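Local structure of hypothetical protein Atu0636 (2OZV) at residues B[183-195]-B[203-215]. The protein is predicted to be an O-methyltransferase of the small-domain methyltransferase family, probably transferring a methyl group to a hydroxyl of an acceptor. Residues are numbered along the deposited sequence; the frame is centred on the assembly and turned at random.
Sequences GSRFGGLEITLIH and VRMLVTAIKGSRA
Ile191 and selenomethionine Met205 meet diagonally across two antiparallel strands, 189-195 and 204-211, whose axes run at 158° to each other. CG2 of Ile191 lies 3.6 Å from CG of Met205, and the methyl CD1 of Leu193 comes alongside the same CG. Met205 starts with CG anti to the backbone N (chi1 -177°) and bends only at chi3, which carries its end towards helix 175-182. The strand pairs from Leu189 to Ile194 pack tightly on both faces: on the opposite one, CD1 of Ile194, in one of its two conformers, lies 3.9 Å from CD1 of Leu206. Glu190 and Thr208 form a polar patch there, side by side, with water 2 bridging Glu190 OE1 and Thr208 OG1; Arg220 forms a salt bridge with that carboxylate, and Arg249 bonds the threonine hydroxyl. The backbone ladder is regular from the Glu190-Thr208 pair to the Thr192-Leu206 pair (Thr192 N to Leu206 O 2.8 Å, 171° at the hydrogen). Both ends depart from it. Val203 and Arg204 both face Ile194, a classic bulge in which Val203 N donates to Ile194 O at 2.8 Å. At the register slip between Gly187 and Glu190, CD1 of Leu189 sits 3.5 Å from CB of Ala209, helix 175-182 covers Leu189, and water 1 joins Leu189 N to Ala215 O. Beyond lies the solvent-open end, a type II turn from Ile210 to Ser213: Gly212 and Ala215 are exposed, and Gly212 buries only 12 Å². Strand 204-211, inserted between 164-170 and 186-195 and antiparallel to both, makes the hairpin characteristic of Rossmann-like class I methyltransferases.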
ATOM      1  N   GLY B 183      12.434   2.680  -7.778  0.50 48.51           N
ATOM      2  CA  GLY B 183      12.714   2.024  -9.073  0.50 49.60           C
ATOM      3  C   GLY B 183      14.174   1.921  -9.518  0.50 50.12           C
ATOM      4  O   GLY B 183      14.887   2.921  -9.584  0.50 50.92           O
ATOM      5  N   SER B 184      14.611   0.696  -9.811  0.50 50.11           N
ATOM      6  CA  SER B 184      15.982   0.400 -10.262  0.50 50.37           C
ATOM      7  C   SER B 184      17.089   0.849  -9.299  0.50 50.10           C
ATOM      8  O   SER B 184      18.273   0.870  -9.661  0.50 50.42           O
ATOM      9  CB  SER B 184      16.243   0.949 -11.670  0.50 50.87           C
ATOM     10  OG  SER B 184      16.876   2.211 -11.603  0.50 52.13           O
ATOM     11  N   ARG B 185      16.721   1.211  -8.081  1.00 49.22           N
ATOM     12  CA  ARG B 185      17.750   1.563  -7.081  1.00 48.92           C
ATOM     13  C   ARG B 185      17.678   0.665  -5.855  1.00 48.87           C
ATOM     14  O   ARG B 185      18.698   0.145  -5.385  1.00 48.20           O
ATOM     15  CB  ARG B 185      17.572   3.008  -6.591  1.00 49.11           C
ATOM     16  CG  ARG B 185      17.800   4.057  -7.644  1.00 49.12           C
ATOM     17  CD  ARG B 185      17.117   5.362  -7.224  1.00 50.61           C
ATOM     18  NE  ARG B 185      17.306   6.381  -8.250  1.00 49.36           N
ATOM     19  CZ  ARG B 185      16.460   7.379  -8.504  1.00 50.15           C
ATOM     20  NH1 ARG B 185      16.758   8.246  -9.472  1.00 49.46           N
ATOM     21  NH2 ARG B 185      15.327   7.513  -7.793  1.00 50.11           N
ATOM     22  N   PHE B 186      16.449   0.518  -5.345  1.00 48.22           N
ATOM     23  CA  PHE B 186      16.143  -0.239  -4.154  1.00 47.55           C
ATOM     24  C   PHE B 186      15.038  -1.224  -4.461  1.00 48.10           C
ATOM     25  O   PHE B 186      14.101  -0.898  -5.214  1.00 48.65           O
ATOM     26  CB  PHE B 186      15.626   0.679  -3.056  1.00 47.70           C
ATOM     27  CG  PHE B 186      16.672   1.576  -2.491  1.00 47.92           C
ATOM     28  CD1 PHE B 186      17.583   1.086  -1.562  1.00 48.16           C
ATOM     29  CD2 PHE B 186      16.750   2.922  -2.896  1.00 49.07           C
ATOM     30  CE1 PHE B 186      18.573   1.935  -1.014  1.00 48.42           C
ATOM     31  CE2 PHE B 186      17.722   3.773  -2.359  1.00 48.18           C
ATOM     32  CZ  PHE B 186      18.634   3.290  -1.422  1.00 47.62           C
ATOM     33  N   GLY B 187      15.154  -2.418  -3.885  1.00 46.98           N
ATOM     34  CA  GLY B 187      14.105  -3.444  -4.025  1.00 46.95           C
ATOM     35  C   GLY B 187      13.875  -4.147  -2.706  1.00 45.85           C
ATOM     36  O   GLY B 187      14.308  -3.667  -1.653  1.00 46.69           O
ATOM     37  N   GLY B 188      13.154  -5.267  -2.743  1.00 45.41           N
ATOM     38  CA  GLY B 188      12.720  -5.898  -1.502  1.00 44.64           C
ATOM     39  C   GLY B 188      11.977  -4.957  -0.556  1.00 44.61           C
ATOM     40  O   GLY B 188      12.119  -5.064   0.667  1.00 45.31           O
ATOM     41  N   LEU B 189      11.181  -4.032  -1.102  1.00 43.99           N
ATOM     42  CA  LEU B 189      10.418  -3.105  -0.236  1.00 44.86           C
ATOM     43  C   LEU B 189       9.568  -3.880   0.733  1.00 44.94           C
ATOM     44  O   LEU B 189       8.885  -4.857   0.348  1.00 45.86           O
ATOM     45  CB  LEU B 189       9.513  -2.169  -1.055  1.00 45.43           C
ATOM     46  CG  LEU B 189      10.193  -0.867  -1.537  1.00 44.56           C
ATOM     47  CD1 LEU B 189      11.343  -1.138  -2.501  1.00 43.19           C
ATOM     48  CD2 LEU B 189       9.139   0.050  -2.228  1.00 43.94           C
ATOM     49  N   GLU B 190       9.623  -3.453   1.989  1.00 44.28           N
ATOM     50  CA  GLU B 190       8.671  -3.898   2.995  1.00 44.75           C
ATOM     51  C   GLU B 190       7.897  -2.685   3.446  1.00 44.43           C
ATOM     52  O   GLU B 190       8.501  -1.694   3.920  1.00 45.29           O
ATOM     53  CB  GLU B 190       9.394  -4.478   4.214  1.00 44.54           C
ATOM     54  CG  GLU B 190       9.912  -5.883   4.010  1.00 45.52           C
ATOM     55  CD  GLU B 190      10.371  -6.528   5.319  1.00 45.20           C
ATOM     56  OE1 GLU B 190      10.125  -5.961   6.433  1.00 46.29           O
ATOM     57  OE2 GLU B 190      10.933  -7.621   5.212  1.00 46.61           O
ATOM     58  N   ILE B 191       6.576  -2.746   3.320  1.00 43.87           N
ATOM     59  CA  ILE B 191       5.717  -1.608   3.667  1.00 44.50           C
ATOM     60  C   ILE B 191       4.893  -1.989   4.881  1.00 43.79           C
ATOM     61  O   ILE B 191       4.172  -2.995   4.846  1.00 44.12           O
ATOM     62  CB  ILE B 191       4.772  -1.268   2.475  1.00 44.53           C
ATOM     63  CG1 ILE B 191       5.598  -0.957   1.195  1.00 46.77           C
ATOM     64  CG2 ILE B 191       3.821  -0.134   2.863  1.00 44.94           C
ATOM     65  CD1 ILE B 191       4.711  -0.677  -0.078  1.00 46.86           C
ATOM     66  N   THR B 192       4.989  -1.192   5.943  1.00 43.12           N
ATOM     67  CA  THR B 192       4.234  -1.463   7.144  1.00 43.61           C
ATOM     68  C   THR B 192       3.310  -0.264   7.425  1.00 43.53           C
ATOM     69  O   THR B 192       3.780   0.838   7.747  1.00 43.75           O
ATOM     70  CB  THR B 192       5.180  -1.702   8.347  1.00 43.86           C
ATOM     71  OG1 THR B 192       6.098  -2.754   8.042  1.00 44.03           O
ATOM     72  CG2 THR B 192       4.348  -2.058   9.592  1.00 44.70           C
ATOM     73  N   LEU B 193       2.003  -0.472   7.275  1.00 42.88           N
ATOM     74  CA  LEU B 193       1.061   0.597   7.613  1.00 42.56           C
ATOM     75  C   LEU B 193       0.918   0.732   9.121  1.00 43.22           C
ATOM     76  O   LEU B 193       0.983  -0.271   9.861  1.00 42.91           O
ATOM     77  CB  LEU B 193      -0.313   0.303   7.000  1.00 43.04           C
ATOM     78  CG  LEU B 193      -0.457   0.571   5.470  1.00 44.95           C
ATOM     79  CD1 LEU B 193      -0.193   2.065   5.100  1.00 43.25           C
ATOM     80  CD2 LEU B 193       0.330  -0.323   4.568  1.00 49.15           C
ATOM     81  N   ILE B 194       0.660   1.967   9.552  0.50 42.69           N
ATOM     82  CA  ILE B 194       0.536   2.342  10.963  0.50 42.66           C
ATOM     83  C   ILE B 194      -0.886   2.837  11.209  0.50 42.68           C
ATOM     84  O   ILE B 194      -1.281   3.866  10.664  0.50 42.29           O
ATOM     85  CB  ILE B 194       1.545   3.477  11.305  0.50 42.90           C
ATOM     86  CG1 ILE B 194       2.955   3.135  10.817  0.50 43.23           C
ATOM     87  CG2 ILE B 194       1.548   3.785  12.790  0.50 42.87           C
ATOM     88  CD1 ILE B 194       3.528   1.881  11.434  0.50 43.34           C
ATOM     89  N   HIS B 195      -1.665   2.101  12.006  1.00 42.16           N
ATOM     90  CA  HIS B 195      -3.069   2.452  12.249  1.00 41.27           C
ATOM     91  C   HIS B 195      -3.196   2.901  13.711  1.00 42.12           C
ATOM     92  O   HIS B 195      -2.559   2.317  14.569  1.00 41.67           O
ATOM     93  CB  HIS B 195      -3.994   1.254  11.984  1.00 41.53           C
ATOM     94  CG  HIS B 195      -3.959   0.755  10.555  1.00 41.69           C
ATOM     95  ND1 HIS B 195      -4.985   0.970   9.670  1.00 43.73           N
ATOM     96  CD2 HIS B 195      -2.993   0.106   9.855  1.00 43.51           C
ATOM     97  CE1 HIS B 195      -4.679   0.430   8.494  1.00 43.06           C
ATOM     98  NE2 HIS B 195      -3.479  -0.107   8.584  1.00 42.59           N
ATOM     99  N   VAL B 203      -2.520   6.012   9.351  1.00 41.65           N
ATOM    100  CA  VAL B 203      -2.077   7.409   9.476  1.00 42.33           C
ATOM    101  C   VAL B 203      -0.624   7.609   9.053  1.00 43.59           C
ATOM    102  O   VAL B 203      -0.237   8.720   8.676  1.00 43.07           O
ATOM    103  CB  VAL B 203      -2.336   7.968  10.930  1.00 42.64           C
ATOM    104  CG1 VAL B 203      -3.826   8.056  11.175  1.00 43.51           C
ATOM    105  CG2 VAL B 203      -1.665   7.102  11.955  1.00 42.82           C
ATOM    106  N   ARG B 204       0.196   6.554   9.141  1.00 43.12           N
ATOM    107  CA  ARG B 204       1.585   6.605   8.713  1.00 44.10           C
ATOM    108  C   ARG B 204       1.947   5.301   8.013  1.00 43.98           C
ATOM    109  O   ARG B 204       1.175   4.320   8.040  1.00 43.36           O
ATOM    110  CB  ARG B 204       2.558   6.852   9.889  1.00 44.71           C
ATOM    111  CG  ARG B 204       2.436   8.243  10.532  1.00 46.59           C
ATOM    112  CD  ARG B 204       3.034   9.335   9.655  1.00 48.34           C
ATOM    113  NE  ARG B 204       2.998  10.631  10.341  1.00 48.04           N
ATOM    114  CZ  ARG B 204       1.940  11.443  10.401  1.00 48.14           C
ATOM    115  NH1 ARG B 204       0.775  11.135   9.833  1.00 50.38           N
ATOM    116  NH2 ARG B 204       2.046  12.616  11.063  1.00 50.92           N
HETATM  117  N   MSE B 205       3.124   5.288   7.422  1.00 44.97           N
HETATM  118  CA  MSE B 205       3.597   4.156   6.659  1.00 46.15           C
HETATM  119  C   MSE B 205       5.108   4.091   6.780  1.00 45.83           C
HETATM  120  O   MSE B 205       5.780   5.106   6.525  1.00 45.88           O
HETATM  121  CB  MSE B 205       3.191   4.298   5.188  1.00 46.38           C
HETATM  122  CG  MSE B 205       3.603   3.111   4.390  1.00 48.50           C
HETATM  123 SE   MSE B 205       2.958   3.462   2.539  1.00 56.44          SE
HETATM  124  CE  MSE B 205       4.069   4.904   2.046  1.00 50.61           C
ATOM    125  N   LEU B 206       5.628   2.937   7.191  1.00 43.98           N
ATOM    126  CA  LEU B 206       7.082   2.675   7.251  1.00 43.78           C
ATOM    127  C   LEU B 206       7.450   1.904   5.986  1.00 45.42           C
ATOM    128  O   LEU B 206       6.699   0.985   5.558  1.00 45.07           O
ATOM    129  CB  LEU B 206       7.423   1.785   8.459  1.00 42.76           C
ATOM    130  CG  LEU B 206       7.056   2.369   9.829  1.00 45.70           C
ATOM    131  CD1 LEU B 206       7.342   1.375  10.966  1.00 46.65           C
ATOM    132  CD2 LEU B 206       7.807   3.688  10.046  1.00 49.63           C
ATOM    133  N   VAL B 207       8.595   2.245   5.385  1.00 45.21           N
ATOM    134  CA  VAL B 207       9.069   1.502   4.240  1.00 45.47           C
ATOM    135  C   VAL B 207      10.551   1.217   4.447  1.00 46.42           C
ATOM    136  O   VAL B 207      11.306   2.139   4.843  1.00 46.61           O
ATOM    137  CB  VAL B 207       8.882   2.273   2.928  1.00 46.26           C
ATOM    138  CG1 VAL B 207       9.404   1.411   1.750  1.00 47.61           C
ATOM    139  CG2 VAL B 207       7.402   2.658   2.718  1.00 46.82           C
ATOM    140  N   THR B 208      10.957  -0.036   4.240  1.00 45.35           N
ATOM    141  CA  THR B 208      12.406  -0.361   4.209  1.00 45.34           C
ATOM    142  C   THR B 208      12.717  -1.052   2.881  1.00 45.43           C
ATOM    143  O   THR B 208      11.833  -1.669   2.276  1.00 44.92           O
ATOM    144  CB  THR B 208      12.889  -1.267   5.371  1.00 45.09           C
ATOM    145  OG1 THR B 208      12.288  -2.563   5.279  1.00 45.42           O
ATOM    146  CG2 THR B 208      12.641  -0.612   6.756  1.00 45.78           C
ATOM    147  N   ALA B 209      13.945  -0.903   2.389  1.00 44.24           N
ATOM    148  CA  ALA B 209      14.301  -1.467   1.086  1.00 44.91           C
ATOM    149  C   ALA B 209      15.814  -1.666   1.077  1.00 45.19           C
ATOM    150  O   ALA B 209      16.529  -1.070   1.904  1.00 45.54           O
ATOM    151  CB  ALA B 209      13.819  -0.544  -0.053  1.00 45.14           C
ATOM    152  N   ILE B 210      16.267  -2.516   0.173  1.00 45.10           N
ATOM    153  CA  ILE B 210      17.655  -2.939   0.127  1.00 45.10           C
ATOM    154  C   ILE B 210      18.227  -2.495  -1.220  1.00 45.63           C
ATOM    155  O   ILE B 210      17.660  -2.816  -2.273  1.00 45.69           O
ATOM    156  CB  ILE B 210      17.750  -4.469   0.307  1.00 46.01           C
ATOM    157  CG1 ILE B 210      17.270  -4.853   1.722  1.00 45.37           C
ATOM    158  CG2 ILE B 210      19.187  -4.969   0.080  1.00 44.42           C
ATOM    159  CD1 ILE B 210      18.094  -4.238   2.856  1.00 47.24           C
ATOM    160  N   LYS B 211      19.333  -1.747  -1.188  1.00 45.46           N
ATOM    161  CA  LYS B 211      19.980  -1.322  -2.430  1.00 46.25           C
ATOM    162  C   LYS B 211      20.372  -2.520  -3.279  1.00 47.40           C
ATOM    163  O   LYS B 211      21.061  -3.438  -2.816  1.00 46.45           O
ATOM    164  CB  LYS B 211      21.205  -0.434  -2.152  1.00 47.24           C
ATOM    165  CG  LYS B 211      21.834   0.136  -3.442  1.00 45.78           C
ATOM    166  CD  LYS B 211      23.071   0.977  -3.111  1.00 45.47           C
ATOM    167  CE  LYS B 211      23.672   1.586  -4.374  1.00 46.49           C
ATOM    168  NZ  LYS B 211      24.888   2.404  -4.063  1.00 46.50           N
ATOM    169  N   GLY B 212      19.904  -2.511  -4.522  1.00 46.74           N
ATOM    170  CA  GLY B 212      20.320  -3.514  -5.515  1.00 46.84           C
ATOM    171  C   GLY B 212      19.509  -4.793  -5.468  1.00 47.75           C
ATOM    172  O   GLY B 212      19.719  -5.692  -6.273  1.00 46.96           O
ATOM    173  N   SER B 213      18.549  -4.879  -4.542  1.00 47.58           N
ATOM    174  CA  SER B 213      17.674  -6.050  -4.505  1.00 48.71           C
ATOM    175  C   SER B 213      16.643  -5.989  -5.625  1.00 48.82           C
ATOM    176  O   SER B 213      16.127  -4.920  -5.943  1.00 49.30           O
ATOM    177  CB  SER B 213      16.953  -6.134  -3.155  1.00 48.99           C
ATOM    178  OG  SER B 213      15.944  -7.126  -3.201  1.00 49.48           O
ATOM    179  N   ARG B 214      16.355  -7.132  -6.235  0.50 49.43           N
ATOM    180  CA  ARG B 214      15.322  -7.187  -7.262  0.50 49.94           C
ATOM    181  C   ARG B 214      14.082  -7.978  -6.787  0.50 49.65           C
ATOM    182  O   ARG B 214      13.262  -8.427  -7.598  0.50 49.26           O
ATOM    183  CB  ARG B 214      15.907  -7.713  -8.580  0.50 50.15           C
ATOM    184  CG  ARG B 214      17.041  -6.827  -9.137  0.50 50.53           C
ATOM    185  CD  ARG B 214      17.740  -7.448 -10.346  0.50 51.70           C
ATOM    186  NE  ARG B 214      19.089  -6.898 -10.517  0.50 55.85           N
ATOM    187  CZ  ARG B 214      20.217  -7.532 -10.196  0.50 56.72           C
ATOM    188  NH1 ARG B 214      21.390  -6.936 -10.388  0.50 57.17           N
ATOM    189  NH2 ARG B 214      20.184  -8.762  -9.691  0.50 57.51           N
ATOM    190  N   ALA B 215      13.957  -8.135  -5.468  1.00 49.17           N
ATOM    191  CA  ALA B 215      12.759  -8.747  -4.866  1.00 48.81           C
ATOM    192  C   ALA B 215      11.541  -7.834  -4.962  1.00 47.87           C
ATOM    193  O   ALA B 215      11.663  -6.599  -4.786  1.00 47.04           O
ATOM    194  CB  ALA B 215      13.017  -9.114  -3.415  1.00 48.43           C
TER
HETATM  195  O   HOH W   1      10.440  -4.182  -3.933  1.00 26.83           O
HETATM  196  O   HOH W   2      10.561  -3.330   7.138  1.00 21.60           O